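Local atomic coordinates of pesticidal crystal protein Cry2Aa (Bacillus thuringiensis serovar kurstaki, PDB entry 1I5P), a protein that promotes colloid-osmotic lysis by binding to the midgut epithelial cells of mosquito and moth larvae. Residues 19-24 with 370-375; 225-230 with 246-251; 521-526 with 532-537. One frame throughout, in Å; residues are numbered along the deposited sequence.

Interaction 1 (19-24 with 370-375)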
# COMPACT_ATOMS: atom_id res chain seq x y z
N VAL A 19 -13.09 -1.62 -23.70
CA VAL A 19 -13.07 -3.08 -23.70
C VAL A 19 -11.75 -3.68 -23.21
O VAL A 19 -11.74 -4.76 -22.60
CB VAL A 19 -13.37 -3.63 -25.12
CG1 VAL A 19 -12.21 -3.32 -26.06
CG2 VAL A 19 -13.65 -5.12 -25.04
N ALA A 20 -10.64 -2.98 -23.45
CA ALA A 20 -9.33 -3.46 -23.04
C ALA A 20 -8.73 -2.70 -21.84
O ALA A 20 -8.78 -1.47 -21.77
CB ALA A 20 -8.36 -3.39 -24.21
N HIS A 21 -8.18 -3.46 -20.90
CA HIS A 21 -7.55 -2.92 -19.70
C HIS A 21 -6.15 -3.52 -19.60
O HIS A 21 -5.98 -4.73 -19.76
CB HIS A 21 -8.35 -3.31 -18.45
CG HIS A 21 -7.70 -2.94 -17.16
ND1 HIS A 21 -7.76 -1.68 -16.61
CD2 HIS A 21 -6.94 -3.67 -16.31
CE1 HIS A 21 -7.08 -1.65 -15.49
NE2 HIS A 21 -6.57 -2.85 -15.28
N ASP A 22 -5.14 -2.69 -19.34
CA ASP A 22 -3.77 -3.18 -19.24
C ASP A 22 -3.42 -3.54 -17.78
O ASP A 22 -3.28 -2.66 -16.93
CB ASP A 22 -2.81 -2.13 -19.78
CG ASP A 22 -1.37 -2.58 -19.75
OD1 ASP A 22 -1.12 -3.75 -19.40
OD2 ASP A 22 -0.48 -1.76 -20.07
N PRO A 23 -3.29 -4.84 -17.49
CA PRO A 23 -2.95 -5.32 -16.14
C PRO A 23 -1.53 -4.93 -15.70
O PRO A 23 -1.14 -5.17 -14.56
CB PRO A 23 -3.12 -6.83 -16.25
CG PRO A 23 -2.72 -7.09 -17.68
CD PRO A 23 -3.49 -5.99 -18.39
N PHE A 24 -0.76 -4.35 -16.62
CA PHE A 24 0.60 -3.91 -16.34
C PHE A 24 0.76 -2.44 -16.75
O PHE A 24 1.84 -2.02 -17.17
CB PHE A 24 1.62 -4.75 -17.12
CG PHE A 24 1.69 -6.18 -16.68
CD1 PHE A 24 1.22 -7.19 -17.51
CD2 PHE A 24 2.23 -6.52 -15.44
CE1 PHE A 24 1.28 -8.52 -17.11
CE2 PHE A 24 2.29 -7.85 -15.03
CZ PHE A 24 1.82 -8.85 -15.87
N SER A 370 -12.06 -5.08 -16.22
CA SER A 370 -11.89 -4.25 -17.41
C SER A 370 -12.05 -2.76 -17.07
O SER A 370 -11.29 -1.93 -17.55
CB SER A 370 -12.89 -4.64 -18.50
OG SER A 370 -14.19 -4.19 -18.17
N THR A 371 -13.04 -2.44 -16.24
CA THR A 371 -13.27 -1.05 -15.84
C THR A 371 -13.47 -0.97 -14.33
O THR A 371 -14.57 -0.72 -13.85
CB THR A 371 -14.50 -0.44 -16.54
OG1 THR A 371 -15.69 -1.11 -16.10
CG2 THR A 371 -14.37 -0.57 -18.05
N PRO A 372 -12.40 -1.20 -13.57
CA PRO A 372 -12.48 -1.15 -12.11
C PRO A 372 -12.76 0.25 -11.58
O PRO A 372 -12.59 1.25 -12.29
CB PRO A 372 -11.11 -1.64 -11.68
CG PRO A 372 -10.23 -1.06 -12.76
CD PRO A 372 -11.01 -1.43 -14.00
N PHE A 373 -13.18 0.32 -10.33
CA PHE A 373 -13.45 1.60 -9.68
C PHE A 373 -12.08 2.20 -9.34
O PHE A 373 -11.15 1.46 -9.02
CB PHE A 373 -14.23 1.38 -8.38
CG PHE A 373 -15.67 1.01 -8.59
CD1 PHE A 373 -16.15 -0.23 -8.20
CD2 PHE A 373 -16.56 1.92 -9.16
CE1 PHE A 373 -17.49 -0.57 -8.36
CE2 PHE A 373 -17.90 1.60 -9.33
CZ PHE A 373 -18.37 0.36 -8.93
N VAL A 374 -11.96 3.52 -9.44
CA VAL A 374 -10.69 4.18 -9.11
C VAL A 374 -10.89 5.44 -8.26
O VAL A 374 -9.98 5.87 -7.55
CB VAL A 374 -9.89 4.56 -10.40
CG1 VAL A 374 -9.39 3.30 -11.09
CG2 VAL A 374 -10.76 5.37 -11.36
N ARG A 375 -12.09 6.00 -8.31
CA ARG A 375 -12.37 7.23 -7.57
C ARG A 375 -13.67 7.14 -6.77
O ARG A 375 -14.66 6.59 -7.25
CB ARG A 375 -12.42 8.39 -8.56
CG ARG A 375 -12.49 9.78 -7.95
CD ARG A 375 -12.54 10.83 -9.05
NE ARG A 375 -11.30 10.93 -9.83
CZ ARG A 375 -10.30 11.76 -9.55
NH1 ARG A 375 -10.38 12.56 -8.49
NH2 ARG A 375 -9.23 11.81 -10.34
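His21 meets Ser370 and Pro372 through van der Waals contacts. The two segments come closest at His21 and Ser370, whose CA atoms lie 5.1 Å apart. His21 CB sits 3.4 Å from Ser370 O. CG and ND1 of His21 both lie 3.7 Å from Ser370 O, which meets the ring obliquely. With CG anti to the backbone N (chi1 173°), the His21 ring is carried toward segment 370-375. His21 and Pro372 touch only lightly, His21 ND1 lying 4.2 Å from Pro372 CD. A looser touch joins Val19 O to Ser370 CB at 4.3 Å.

Two polar atoms of the contact find partners outside the two segments. His21 NE2 is hydrogen-bonded to Asn472 OD1, which probably helps fix the ring's rotation. Ser370 OG is hydrogen-bonded to Pro367 O. Within 19-24, Asp22 OD1 accepts from Phe24 N at 2.9 Å, from above the carboxylate plane. This is an Asx turn. It lies just before helix 25-28, and Asp22 OD2 is also hydrogen-bonded to His28 ND1.

Near its start, strand 373-377 has a classic beta bulge, where Val374 and Arg375 both face Gln399. The contact lays the extended N-terminal arm against the loop entering a strand of the middle, beta-prism domain of a three-domain Cry toxin.

Interaction 2 (225-230 with 246-251)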
# COMPACT_ATOMS: atom_id res chain seq x y z
N ASN A 225 9.04 2.50 14.43
CA ASN A 225 8.89 2.91 15.82
C ASN A 225 8.37 4.35 15.95
O ASN A 225 7.50 4.62 16.77
CB ASN A 225 10.22 2.77 16.57
CG ASN A 225 10.68 1.32 16.68
OD1 ASN A 225 9.88 0.39 16.56
ND2 ASN A 225 11.97 1.12 16.94
N THR A 226 8.90 5.26 15.15
CA THR A 226 8.46 6.66 15.22
C THR A 226 6.97 6.77 14.92
O THR A 226 6.23 7.45 15.62
CB THR A 226 9.24 7.54 14.22
OG1 THR A 226 10.64 7.50 14.54
CG2 THR A 226 8.77 8.99 14.29
N TYR A 227 6.53 6.09 13.87
CA TYR A 227 5.13 6.13 13.48
C TYR A 227 4.23 5.45 14.50
O TYR A 227 3.18 5.99 14.85
CB TYR A 227 4.95 5.46 12.12
CG TYR A 227 3.50 5.35 11.69
CD1 TYR A 227 2.83 6.45 11.16
CD2 TYR A 227 2.82 4.15 11.81
CE1 TYR A 227 1.51 6.34 10.74
CE2 TYR A 227 1.49 4.03 11.40
CZ TYR A 227 0.85 5.13 10.86
OH TYR A 227 -0.46 5.01 10.45
N GLN A 228 4.63 4.28 14.98
CA GLN A 228 3.82 3.55 15.96
C GLN A 228 3.60 4.34 17.24
O GLN A 228 2.51 4.33 17.79
CB GLN A 228 4.44 2.19 16.30
CG GLN A 228 4.16 1.11 15.27
CD GLN A 228 4.41 -0.30 15.81
OE1 GLN A 228 5.55 -0.68 16.08
NE2 GLN A 228 3.34 -1.07 15.96
N THR A 229 4.64 5.01 17.71
CA THR A 229 4.52 5.81 18.92
C THR A 229 3.47 6.90 18.73
O THR A 229 2.63 7.13 19.60
CB THR A 229 5.87 6.47 19.29
OG1 THR A 229 6.82 5.45 19.63
CG2 THR A 229 5.71 7.42 20.47
N ALA A 230 3.51 7.56 17.58
CA ALA A 230 2.57 8.63 17.28
C ALA A 230 1.16 8.10 17.08
O ALA A 230 0.19 8.71 17.54
CB ALA A 230 3.01 9.38 16.03
N THR A 246 -2.42 7.35 5.63
CA THR A 246 -2.15 7.54 4.22
C THR A 246 -0.96 8.47 4.02
O THR A 246 -0.04 8.16 3.25
CB THR A 246 -3.37 8.14 3.50
OG1 THR A 246 -4.39 7.14 3.42
CG2 THR A 246 -3.00 8.61 2.10
N TYR A 247 -0.97 9.60 4.72
CA TYR A 247 0.10 10.56 4.61
C TYR A 247 1.45 9.91 4.90
O TYR A 247 2.40 10.05 4.13
CB TYR A 247 -0.12 11.73 5.59
CG TYR A 247 0.79 12.90 5.30
CD1 TYR A 247 0.35 13.98 4.53
CD2 TYR A 247 2.11 12.90 5.74
CE1 TYR A 247 1.22 15.03 4.20
CE2 TYR A 247 2.98 13.93 5.41
CZ TYR A 247 2.53 14.99 4.64
OH TYR A 247 3.41 15.99 4.29
N MET A 248 1.54 9.18 6.01
CA MET A 248 2.79 8.51 6.39
C MET A 248 3.14 7.32 5.49
O MET A 248 4.32 7.04 5.25
CB MET A 248 2.73 8.06 7.85
CG MET A 248 2.75 9.22 8.85
SD MET A 248 4.25 10.24 8.71
CE MET A 248 3.66 11.85 9.31
N PHE A 249 2.13 6.62 4.99
CA PHE A 249 2.42 5.48 4.13
C PHE A 249 2.98 5.95 2.78
O PHE A 249 3.86 5.32 2.21
CB PHE A 249 1.18 4.62 3.94
CG PHE A 249 1.13 3.43 4.87
CD1 PHE A 249 0.95 3.61 6.24
CD2 PHE A 249 1.33 2.14 4.38
CE1 PHE A 249 0.97 2.53 7.11
CE2 PHE A 249 1.35 1.05 5.24
CZ PHE A 249 1.17 1.24 6.61
N LEU A 250 2.48 7.08 2.28
CA LEU A 250 2.96 7.61 1.01
C LEU A 250 4.31 8.31 1.15
O LEU A 250 5.14 8.24 0.24
CB LEU A 250 1.94 8.59 0.43
CG LEU A 250 0.69 7.97 -0.21
CD1 LEU A 250 -0.29 9.07 -0.60
CD2 LEU A 250 1.10 7.16 -1.42
N ASN A 251 4.51 8.98 2.28
CA ASN A 251 5.73 9.72 2.56
C ASN A 251 6.83 8.90 3.20
O ASN A 251 8.01 9.26 3.11
CB ASN A 251 5.43 10.89 3.51
CG ASN A 251 5.02 12.14 2.78
OD1 ASN A 251 5.87 12.88 2.27
ND2 ASN A 251 3.72 12.39 2.72
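Tyr227 and Met248 are brought together by their first torsions. Tyr227 has CG anti to its backbone N (chi1 175°), which sends the ring toward helix 238-259. Met248 has CG beside its own N (chi1 -69°), and a second bend (chi2 -60°) turns the thioether off to one side. The contact is therefore made by the root of the methionine and not by its sulfur.

Met248 CB lies 3.6 Å from Tyr227 CE1, and Met248 CG lies 3.6 Å from Tyr227 CD1. Two methylenes thus meet the CD1-CE1 side of the ring, and the two side chains run obliquely to each other. This apolar contact makes up most of the interaction. At the far end of the tyrosine, Tyr227 OH comes within 4.4 Å of Phe249 CE1. It approaches the edge of the phenylalanine ring, near its plane.

Each helix also carries a side-chain bond to its own backbone. Asn251 ND2 donates to Tyr247 O at 3.0 Å, where Asn251 N also donates. The two donors reach that oxygen from opposite faces of its plane. The same ND2 lies 3.2 Å above the plane of the Tyr247 ring, offset toward the rim. On the other helix, Thr229 OG1 donates to Asn225 O at 3.1 Å, and Thr229 N shares this acceptor.

Two more rings of helix 238-259 meet Tyr227: Phe253 edge-to-face, and Phe244. Tyr247 stacks on Phe100, so helix 238-259 also packs on helix 88-101.

The arrangement joins helices 202-232 and 238-259, which follow each other closely in the chain. It is buried, aromatic-rich interhelix packing in the helical bundle of the N-terminal domain of delta-endotoxins.

Interaction 3 (521-526 with 532-537); sequences DSLRFE and ARYTLR
The strands that bring Leu523 to Tyr534 and Phe525 to Ala532 lie no closer than 9.5 Å, CA of Leu523 to CA of Ala532, so they face each other through their side chains and not through backbone pairing. Strand 522-525 pairs instead with 510-513 and 617-626. Strand 530-537 pairs with 483-486, 503-504 and 602-610.

Two small side-chain contacts bridge the gap. Phe525 CZ, the far end of the ring, reaches Ala532 CB at 3.9 Å. The methyl meets the ring obliquely. In the other contact, Leu523 and Tyr534 come from opposite directions. Leu523 CD2 lies 3.7 Å from Tyr534 OH. Tyr534 does not start out aimed at strand 522-525. With CG beside its backbone N (chi1 -58°), the long ring carries the hydroxyl over to the leucine.

All four residues are buried. The tyrosine hydroxyl is satisfied by a hydrogen bond with Pro498 O. Leu619 lies beside the Tyr534 ring, and Val609 and Phe617 beside Phe525, so both neighbouring strands add to the same apolar layer.

Arg524 leaves strand 522-525 on the side away from this layer. It forms a salt bridge with Glu526 in the same segment. Arg524 NE lies 2.9 Å and Arg524 NH2 3.0 Å from Glu526 OE2. The grip is side-on, close to the guanidinium plane, with both nitrogens on one oxygen. NE uses the anti lone pair of that oxygen.

Apolar residues meeting between two sheets, with charged ones turned outward, are characteristic of a beta sandwich. Here it is the lectin-like jelly roll of the C-terminal domain.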
# COMPACT_ATOMS: atom_id res chain seq x y z
N ASP A 521 -0.26 -5.99 4.27
CA ASP A 521 -0.34 -6.73 5.53
C ASP A 521 0.00 -8.20 5.35
O ASP A 521 0.09 -8.71 4.23
CB ASP A 521 -1.73 -6.58 6.16
CG ASP A 521 -2.06 -5.13 6.49
OD1 ASP A 521 -1.11 -4.32 6.65
OD2 ASP A 521 -3.27 -4.80 6.60
N SER A 522 0.20 -8.89 6.47
CA SER A 522 0.54 -10.30 6.45
C SER A 522 -0.66 -11.16 6.85
O SER A 522 -1.67 -10.65 7.35
CB SER A 522 1.72 -10.59 7.38
OG SER A 522 1.39 -10.32 8.73
N LEU A 523 -0.53 -12.46 6.62
CA LEU A 523 -1.57 -13.41 6.97
C LEU A 523 -1.04 -14.19 8.17
O LEU A 523 -0.03 -14.90 8.07
CB LEU A 523 -1.84 -14.35 5.79
CG LEU A 523 -3.27 -14.88 5.62
CD1 LEU A 523 -4.26 -13.72 5.56
CD2 LEU A 523 -3.35 -15.72 4.34
N ARG A 524 -1.69 -14.03 9.32
CA ARG A 524 -1.26 -14.72 10.53
C ARG A 524 -2.06 -15.99 10.78
O ARG A 524 -3.27 -15.94 10.99
CB ARG A 524 -1.36 -13.79 11.74
CG ARG A 524 -0.81 -14.42 13.02
CD ARG A 524 -0.95 -13.51 14.24
NE ARG A 524 -2.35 -13.31 14.64
CZ ARG A 524 -2.98 -12.14 14.60
NH1 ARG A 524 -2.35 -11.06 14.16
NH2 ARG A 524 -4.24 -12.05 15.01
N PHE A 525 -1.38 -17.13 10.75
CA PHE A 525 -2.01 -18.41 11.00
C PHE A 525 -1.89 -18.73 12.49
O PHE A 525 -0.78 -18.81 13.02
CB PHE A 525 -1.33 -19.52 10.18
CG PHE A 525 -1.36 -19.30 8.69
CD1 PHE A 525 -0.18 -19.35 7.95
CD2 PHE A 525 -2.56 -19.03 8.04
CE1 PHE A 525 -0.20 -19.14 6.57
CE2 PHE A 525 -2.58 -18.82 6.65
CZ PHE A 525 -1.40 -18.87 5.92
N GLU A 526 -3.02 -18.90 13.16
CA GLU A 526 -3.00 -19.21 14.58
C GLU A 526 -3.33 -20.67 14.83
O GLU A 526 -3.18 -21.16 15.95
CB GLU A 526 -4.00 -18.31 15.33
CG GLU A 526 -3.56 -16.86 15.42
CD GLU A 526 -4.53 -16.00 16.20
OE1 GLU A 526 -5.44 -16.56 16.86
OE2 GLU A 526 -4.38 -14.76 16.17
N ALA A 532 -2.96 -22.32 2.64
CA ALA A 532 -3.38 -21.16 1.87
C ALA A 532 -3.02 -21.43 0.41
O ALA A 532 -1.86 -21.64 0.08
CB ALA A 532 -2.66 -19.90 2.36
N ARG A 533 -4.03 -21.46 -0.45
CA ARG A 533 -3.79 -21.70 -1.86
C ARG A 533 -3.81 -20.42 -2.68
O ARG A 533 -4.66 -19.56 -2.49
CB ARG A 533 -4.83 -22.66 -2.44
CG ARG A 533 -4.87 -22.63 -3.97
CD ARG A 533 -5.64 -23.78 -4.57
NE ARG A 533 -4.96 -25.05 -4.33
CZ ARG A 533 -5.39 -26.22 -4.79
NH1 ARG A 533 -6.50 -26.29 -5.51
NH2 ARG A 533 -4.69 -27.32 -4.54
N TYR A 534 -2.86 -20.32 -3.61
CA TYR A 534 -2.75 -19.18 -4.50
C TYR A 534 -2.71 -19.69 -5.93
O TYR A 534 -2.18 -20.78 -6.19
CB TYR A 534 -1.49 -18.37 -4.19
CG TYR A 534 -1.45 -17.88 -2.77
CD1 TYR A 534 -1.03 -18.71 -1.74
CD2 TYR A 534 -1.90 -16.60 -2.45
CE1 TYR A 534 -1.06 -18.28 -0.41
CE2 TYR A 534 -1.94 -16.17 -1.12
CZ TYR A 534 -1.52 -17.01 -0.11
OH TYR A 534 -1.60 -16.60 1.19
N THR A 535 -3.27 -18.92 -6.85
CA THR A 535 -3.29 -19.30 -8.25
C THR A 535 -2.71 -18.20 -9.12
O THR A 535 -3.07 -17.02 -8.98
CB THR A 535 -4.71 -19.62 -8.72
OG1 THR A 535 -5.29 -20.58 -7.83
CG2 THR A 535 -4.70 -20.20 -10.14
N LEU A 536 -1.82 -18.58 -10.03
CA LEU A 536 -1.18 -17.62 -10.90
C LEU A 536 -1.15 -18.11 -12.35
O LEU A 536 -1.17 -19.31 -12.62
CB LEU A 536 0.24 -17.36 -10.41
CG LEU A 536 1.23 -18.52 -10.52
CD1 LEU A 536 2.01 -18.36 -11.81
CD2 LEU A 536 2.18 -18.54 -9.34
N ARG A 537 -1.09 -17.15 -13.28
CA ARG A 537 -1.04 -17.44 -14.70
C ARG A 537 0.44 -17.42 -15.09
O ARG A 537 1.06 -16.36 -15.15
CB ARG A 537 -1.80 -16.36 -15.48
CG ARG A 537 -1.96 -16.64 -16.96
CD ARG A 537 -2.89 -17.81 -17.19
NE ARG A 537 -3.10 -18.08 -18.60
CZ ARG A 537 -3.95 -19.00 -19.06
NH1 ARG A 537 -4.66 -19.73 -18.21
NH2 ARG A 537 -4.08 -19.19 -20.36

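How the interactions relate
The three contacts sample different parts of the toxin. Interaction 2 lies in the helical bundle, and interaction 3 in the C-terminal sandwich. Interaction 1 ties the N-terminal arm to the middle domain. The chain between the two segments of interaction 1 includes both helices of interaction 2, and interaction 3 follows later. Interactions 1 and 2 lie on opposite sides of the chain's centre, their own centres 30 Å apart. Interaction 3 comes nearer to both: its closest atoms are about 6 Å from interaction 2 and about 8 Å from interaction 1. None of the three touches another. Phe516, shortly before segment 521-526, meets the ring of Tyr227 and so links the C-terminal domain to interaction 2.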